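PDB 1XOC: oligopeptide-binding protein appA from Bacillus subtilis, which captures oligopeptides outside the cell and delivers them to an ABC permease, which can replace the Opp system in sporulation and genetic competence. Local coordinates for residues A[55-60]-A[152-157]; A[67-72]-A[84-89]. All blocks are in the same frame, centred on the assembly; numbering follows the deposited sequence. Where two conformers were deposited one is given.

Contact 1 of 2, residues A[55-60]-A[152-157]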
loop_
_atom_site.group_PDB
_atom_site.type_symbol
_atom_site.label_atom_id
_atom_site.label_comp_id
_atom_site.label_asym_id
_atom_site.label_seq_id
_atom_site.Cartn_x
_atom_site.Cartn_y
_atom_site.Cartn_z
ATOM N N PHE A 55 -3.131 -17.591 -2.099
ATOM C CA PHE A 55 -2.733 -16.911 -3.329
ATOM C C PHE A 55 -1.924 -17.896 -4.166
ATOM O O PHE A 55 -1.179 -18.721 -3.636
ATOM C CB PHE A 55 -1.862 -15.694 -2.977
ATOM C CG PHE A 55 -2.566 -14.720 -2.007
ATOM C CD1 PHE A 55 -3.166 -13.532 -2.446
ATOM C CD2 PHE A 55 -2.595 -15.013 -0.660
ATOM C CE1 PHE A 55 -3.834 -12.704 -1.516
ATOM C CE2 PHE A 55 -3.279 -14.161 0.240
ATOM C CZ PHE A 55 -3.840 -13.051 -0.194
ATOM N N LEU A 56 -2.044 -17.787 -5.483
ATOM C CA LEU A 56 -1.347 -18.692 -6.353
ATOM C C LEU A 56 0.172 -18.609 -6.143
ATOM O O LEU A 56 0.898 -19.619 -6.208
ATOM C CB LEU A 56 -1.698 -18.415 -7.822
ATOM C CG LEU A 56 -3.113 -18.888 -8.174
ATOM C CD1 LEU A 56 -3.511 -18.413 -9.580
ATOM C CD2 LEU A 56 -3.319 -20.388 -7.986
ATOM N N THR A 57 0.687 -17.402 -5.932
ATOM C CA THR A 57 2.116 -17.171 -5.686
ATOM C C THR A 57 2.301 -16.297 -4.469
ATOM O O THR A 57 1.322 -15.728 -3.953
ATOM C CB THR A 57 2.809 -16.471 -6.857
ATOM O OG1 THR A 57 2.135 -15.219 -7.087
ATOM C CG2 THR A 57 2.808 -17.343 -8.120
ATOM N N LYS A 58 3.528 -16.114 -4.037
ATOM C CA LYS A 58 3.885 -15.314 -2.879
ATOM C C LYS A 58 5.259 -14.734 -3.136
ATOM O O LYS A 58 6.161 -15.447 -3.580
ATOM C CB LYS A 58 3.915 -16.210 -1.637
ATOM C CG LYS A 58 4.268 -15.571 -0.348
ATOM C CD LYS A 58 4.385 -16.650 0.762
ATOM C CE LYS A 58 3.084 -16.946 1.464
ATOM N NZ LYS A 58 3.237 -18.069 2.473
ATOM N N THR A 59 5.432 -13.447 -2.883
ATOM C CA THR A 59 6.717 -12.797 -3.053
ATOM C C THR A 59 7.439 -12.821 -1.717
ATOM O O THR A 59 6.890 -12.384 -0.678
ATOM C CB THR A 59 6.579 -11.383 -3.655
ATOM O OG1 THR A 59 6.078 -11.499 -4.995
ATOM C CG2 THR A 59 7.868 -10.641 -3.679
ATOM N N ASP A 60 8.640 -13.397 -1.724
ATOM C CA ASP A 60 9.357 -13.633 -0.492
ATOM C C ASP A 60 10.150 -12.415 -0.027
ATOM O O ASP A 60 10.076 -11.331 -0.633
ATOM C CB ASP A 60 10.192 -14.907 -0.588
ATOM C CG ASP A 60 11.412 -14.746 -1.413
ATOM O OD1 ASP A 60 11.723 -13.609 -1.817
ATOM O OD2 ASP A 60 12.129 -15.764 -1.658
ATOM N N ALA A 152 -0.392 -9.781 -10.115
ATOM C CA ALA A 152 -1.749 -10.300 -10.027
ATOM C C ALA A 152 -1.780 -11.612 -9.278
ATOM O O ALA A 152 -2.646 -11.841 -8.423
ATOM C CB ALA A 152 -2.430 -10.459 -11.400
ATOM N N LEU A 153 -0.841 -12.505 -9.594
ATOM C CA LEU A 153 -0.824 -13.847 -8.990
ATOM C C LEU A 153 -0.620 -13.847 -7.475
ATOM O O LEU A 153 -1.117 -14.760 -6.787
ATOM C CB LEU A 153 0.243 -14.746 -9.678
ATOM C CG LEU A 153 -0.123 -15.062 -11.106
ATOM C CD1 LEU A 153 1.023 -15.860 -11.733
ATOM C CD2 LEU A 153 -1.389 -15.811 -11.256
ATOM N N ASP A 154 0.140 -12.899 -6.947
ATOM C CA ASP A 154 0.394 -12.918 -5.505
ATOM C C ASP A 154 -0.555 -11.981 -4.773
ATOM O O ASP A 154 -0.574 -12.004 -3.554
ATOM C CB ASP A 154 1.828 -12.634 -5.105
ATOM C CG ASP A 154 2.334 -11.342 -5.590
ATOM O OD1 ASP A 154 3.499 -11.007 -5.232
ATOM O OD2 ASP A 154 1.649 -10.660 -6.371
ATOM N N SER A 155 -1.295 -11.169 -5.517
ATOM C CA SER A 155 -2.227 -10.171 -4.918
ATOM C C SER A 155 -3.663 -10.606 -4.849
ATOM O O SER A 155 -4.471 -9.982 -4.123
ATOM C CB SER A 155 -2.162 -8.887 -5.724
ATOM O OG SER A 155 -0.848 -8.378 -5.715
ATOM N N THR A 156 -3.999 -11.672 -5.572
ATOM C CA THR A 156 -5.367 -12.105 -5.736
ATOM C C THR A 156 -5.726 -13.266 -4.799
ATOM O O THR A 156 -5.365 -14.423 -5.036
ATOM C CB THR A 156 -5.684 -12.477 -7.167
ATOM O OG1 THR A 156 -5.232 -11.426 -8.027
ATOM C CG2 THR A 156 -7.210 -12.718 -7.387
ATOM N N ALA A 157 -6.433 -12.913 -3.727
ATOM C CA ALA A 157 -6.928 -13.906 -2.768
ATOM C C ALA A 157 -8.001 -14.762 -3.387
ATOM O O ALA A 157 -8.961 -14.224 -3.933
ATOM C CB ALA A 157 -7.505 -13.215 -1.524
HETATM O O HOH W 1 -3.700 -15.638 -6.700
HETATM O O HOH W 2 0.885 -13.801 -1.971
HETATM O O HOH W 3 3.063 -11.908 -1.965
#

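Contact 2 of 2, residues A[67-72]-A[84-89]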
loop_
_atom_site.group_PDB
_atom_site.type_symbol
_atom_site.label_atom_id
_atom_site.label_comp_id
_atom_site.label_asym_id
_atom_site.label_seq_id
_atom_site.Cartn_x
_atom_site.Cartn_y
_atom_site.Cartn_z
ATOM N N LEU A 67 6.013 -20.131 -5.744
ATOM C CA LEU A 67 4.723 -20.813 -5.812
ATOM C C LEU A 67 4.132 -20.946 -4.400
ATOM O O LEU A 67 4.882 -21.258 -3.454
ATOM C CB LEU A 67 4.953 -22.229 -6.369
ATOM C CG LEU A 67 5.129 -22.333 -7.887
ATOM C CD1 LEU A 67 5.456 -21.018 -8.626
ATOM C CD2 LEU A 67 6.153 -23.422 -8.187
ATOM N N SER A 68 2.820 -20.755 -4.240
ATOM C CA SER A 68 2.192 -20.997 -2.958
ATOM C C SER A 68 1.023 -21.988 -3.176
ATOM O O SER A 68 1.224 -23.190 -3.028
ATOM C CB SER A 68 1.748 -19.668 -2.336
ATOM O OG SER A 68 1.133 -19.886 -1.072
ATOM N N LEU A 69 -0.163 -21.509 -3.545
ATOM C CA LEU A 69 -1.282 -22.388 -3.878
ATOM C C LEU A 69 -1.016 -23.170 -5.192
ATOM O O LEU A 69 -1.446 -24.321 -5.356
ATOM C CB LEU A 69 -2.578 -21.591 -3.954
ATOM C CG LEU A 69 -3.878 -22.311 -4.237
ATOM C CD1 LEU A 69 -4.106 -23.439 -3.219
ATOM C CD2 LEU A 69 -4.999 -21.268 -4.228
ATOM N N ALA A 70 -0.317 -22.535 -6.134
ATOM C CA ALA A 70 0.035 -23.189 -7.389
ATOM C C ALA A 70 1.054 -24.311 -7.201
ATOM O O ALA A 70 2.002 -24.149 -6.447
ATOM C CB ALA A 70 0.583 -22.147 -8.372
ATOM N N GLU A 71 0.807 -25.455 -7.849
ATOM C CA GLU A 71 1.762 -26.566 -7.967
ATOM C C GLU A 71 2.785 -26.256 -9.039
ATOM O O GLU A 71 3.953 -26.556 -8.866
ATOM C CB GLU A 71 1.003 -27.853 -8.294
ATOM C CG GLU A 71 1.810 -29.098 -8.164
ATOM C CD GLU A 71 0.978 -30.392 -8.059
ATOM O OE1 GLU A 71 -0.261 -30.375 -7.800
ATOM O OE2 GLU A 71 1.596 -31.460 -8.226
ATOM N N SER A 72 2.337 -25.675 -10.151
ATOM C CA SER A 72 3.208 -25.249 -11.211
ATOM C C SER A 72 2.574 -24.143 -12.064
ATOM O O SER A 72 1.361 -24.041 -12.147
ATOM C CB SER A 72 3.570 -26.448 -12.088
ATOM O OG SER A 72 2.411 -26.913 -12.725
ATOM N N VAL A 84 -1.689 -22.900 -15.222
ATOM C CA VAL A 84 -1.471 -22.998 -13.788
ATOM C C VAL A 84 -2.128 -24.234 -13.229
ATOM O O VAL A 84 -3.304 -24.448 -13.394
ATOM C CB VAL A 84 -2.056 -21.770 -13.090
ATOM C CG1 VAL A 84 -1.996 -21.907 -11.525
ATOM C CG2 VAL A 84 -1.359 -20.510 -13.551
ATOM N N LYS A 85 -1.326 -25.090 -12.610
ATOM C CA LYS A 85 -1.831 -26.255 -11.906
ATOM C C LYS A 85 -1.887 -25.926 -10.424
ATOM O O LYS A 85 -0.948 -25.374 -9.879
ATOM C CB LYS A 85 -0.908 -27.438 -12.154
ATOM C CG LYS A 85 -0.926 -27.872 -13.611
ATOM C CD LYS A 85 0.028 -29.035 -13.933
ATOM C CE LYS A 85 0.120 -29.311 -15.485
ATOM N NZ LYS A 85 0.456 -28.082 -16.351
ATOM N N ILE A 86 -2.985 -26.296 -9.782
ATOM C CA ILE A 86 -3.296 -25.937 -8.405
ATOM C C ILE A 86 -3.042 -27.152 -7.521
ATOM O O ILE A 86 -3.374 -28.267 -7.908
ATOM C CB ILE A 86 -4.802 -25.540 -8.331
ATOM C CG1 ILE A 86 -5.093 -24.324 -9.254
ATOM C CG2 ILE A 86 -5.249 -25.260 -6.916
ATOM C CD1 ILE A 86 -6.566 -24.057 -9.487
ATOM N N LYS A 87 -2.430 -26.946 -6.366
ATOM C CA LYS A 87 -2.284 -28.031 -5.375
ATOM C C LYS A 87 -3.634 -28.658 -5.016
ATOM O O LYS A 87 -4.641 -27.952 -4.871
ATOM C CB LYS A 87 -1.579 -27.498 -4.117
ATOM C CG LYS A 87 -0.081 -27.194 -4.334
ATOM C CD LYS A 87 0.506 -26.578 -3.096
ATOM C CE LYS A 87 1.995 -26.519 -3.073
ATOM N NZ LYS A 87 2.550 -25.342 -3.685
ATOM N N LYS A 88 -3.637 -29.983 -4.867
ATOM C CA LYS A 88 -4.827 -30.742 -4.512
ATOM C C LYS A 88 -4.916 -30.889 -3.000
ATOM O O LYS A 88 -3.893 -30.901 -2.296
ATOM C CB LYS A 88 -4.772 -32.125 -5.148
ATOM C CG LYS A 88 -4.584 -32.130 -6.647
ATOM C CD LYS A 88 -4.683 -33.559 -7.171
ATOM C CE LYS A 88 -4.050 -33.735 -8.562
ATOM N NZ LYS A 88 -4.917 -33.133 -9.578
ATOM N N GLY A 89 -6.141 -30.991 -2.496
ATOM C CA GLY A 89 -6.369 -31.228 -1.074
ATOM C C GLY A 89 -6.349 -29.988 -0.210
ATOM O O GLY A 89 -6.312 -30.075 1.025
HETATM O O HOH W 4 -1.059 -31.517 -5.291
HETATM O O HOH W 5 -2.540 -30.559 -9.025
HETATM O O HOH W 6 1.569 -25.727 -15.090
#

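Contact 1 of 2, residues A[55-60]-A[152-157]
Thr57 sets its hydroxyl against the backbone between Leu153 and Asp154, in the closely packed part of the contact. With the hydroxyl lodged between the backbone N and the carbonyl carbon (chi1 58°), Thr57 OG1 comes within 3.2 Å of Leu153 CB, a packing contact. The Thr57 amide gives Leu153 O a weak bond of 3.3 Å from N to O. Beside it Leu56 CD1 touches Leu153 CD2 at 3.8 Å, and Tyr107 of helix 100-108 packs on both leucines. A water accepting from Leu56 N donates to Leu153 O and Thr156 O. Phe55 turns its CD1 corner to Asp154 O, 3.2 Å away, while Phe55 CE1 lies 3.7 Å from Ala157 CB. The end of helix 147-155 thus packs against an edge strand of a five-stranded antiparallel sheet in a family 5 solute-binding protein, beside the peptide site. Toward Thr59, past a water joining Thr57 O to Asp154 O, the packing gives way to polar links. Thr59 OG1 donates to Asp154 OD1 at 2.6 Å, nearly along the carboxylate C-O axis, and the same oxygen is hydrogen-bonded to the backbone of the bound peptide. Another water accepts from Thr59 N and donates weakly to Asp154 OD1.

Contact 2 of 2, residues A[67-72]-A[84-89]
Val84 opens the second segment by bringing CG1 to 4.1 Å from Ala70 CB, a light apolar touch on the buried side of the strand pair. At Lys85 the backbone takes over. Its amide donates to Ser72 O at 2.9 Å from N to O, and its carbonyl receives two successive amides of the partner strand: Glu71 N, at 2.7 Å from Lys85 O, and Ser72 N through a longer, weak bond. Ser72 OG lies alongside the start of the lysine side chain, 3.4 Å from Lys85 CB, and a water joins this hydroxyl to Lys85 NZ, whose salt bridge is with Glu136. Ile86 packs CG2 against Leu69 CG, while its carbonyl shares a water with Glu71 OE1.

Lys87 holds the 67-72 segment with both its amide and its ammonium group. Lys87 N donates to Leu69 O at 3.0 Å. From there the aliphatic chain passes over Leu69 O and bends at its last torsion (chi4 88°), which carries the ammonium back to the 67-72 backbone. Lys87 NZ donates to Ser68 O at 2.6 Å and to Ala70 O at 3.1 Å, the latter from above the carbonyl plane, 47° out of it. Two main-chain oxygens just ahead of the corner at Glu71 are thereby tied to one positive charge. At Lys88 a second water links the backbone N to Glu71 OE1, so the extended Glu71 side chain follows the outgoing chain through solvent. The one-residue slip in register, with Glu71 and Ser72 both opposite Lys85, is a classic beta bulge, here set in the antiparallel hairpin of strands 65-76 and 81-86.

Overall arrangement
The two contacts illustrate how a single sheet can carry a ligand-facing edge and a more peripheral hairpin. Their centres lie about 12 Å apart, and strand 65-76 serves both: it neighbours strand 57-59 of contact 1 and pairs with strand 81-86 in contact 2. The join is largely main chain, with probable hydrogen bonds of 3.0 Å from Leu69 N to Phe55 O and from Ser68 N to Leu56 O, while Leu69 CB packs on Leu56 CA. Contact 1, its centre about 15 Å from that of the chain, meets the bound peptide through a hydrogen bond of Asp154, packing of Thr59, and packing and a weak bond of Ser155. Contact 2 is centred farther out, at about 26 Å.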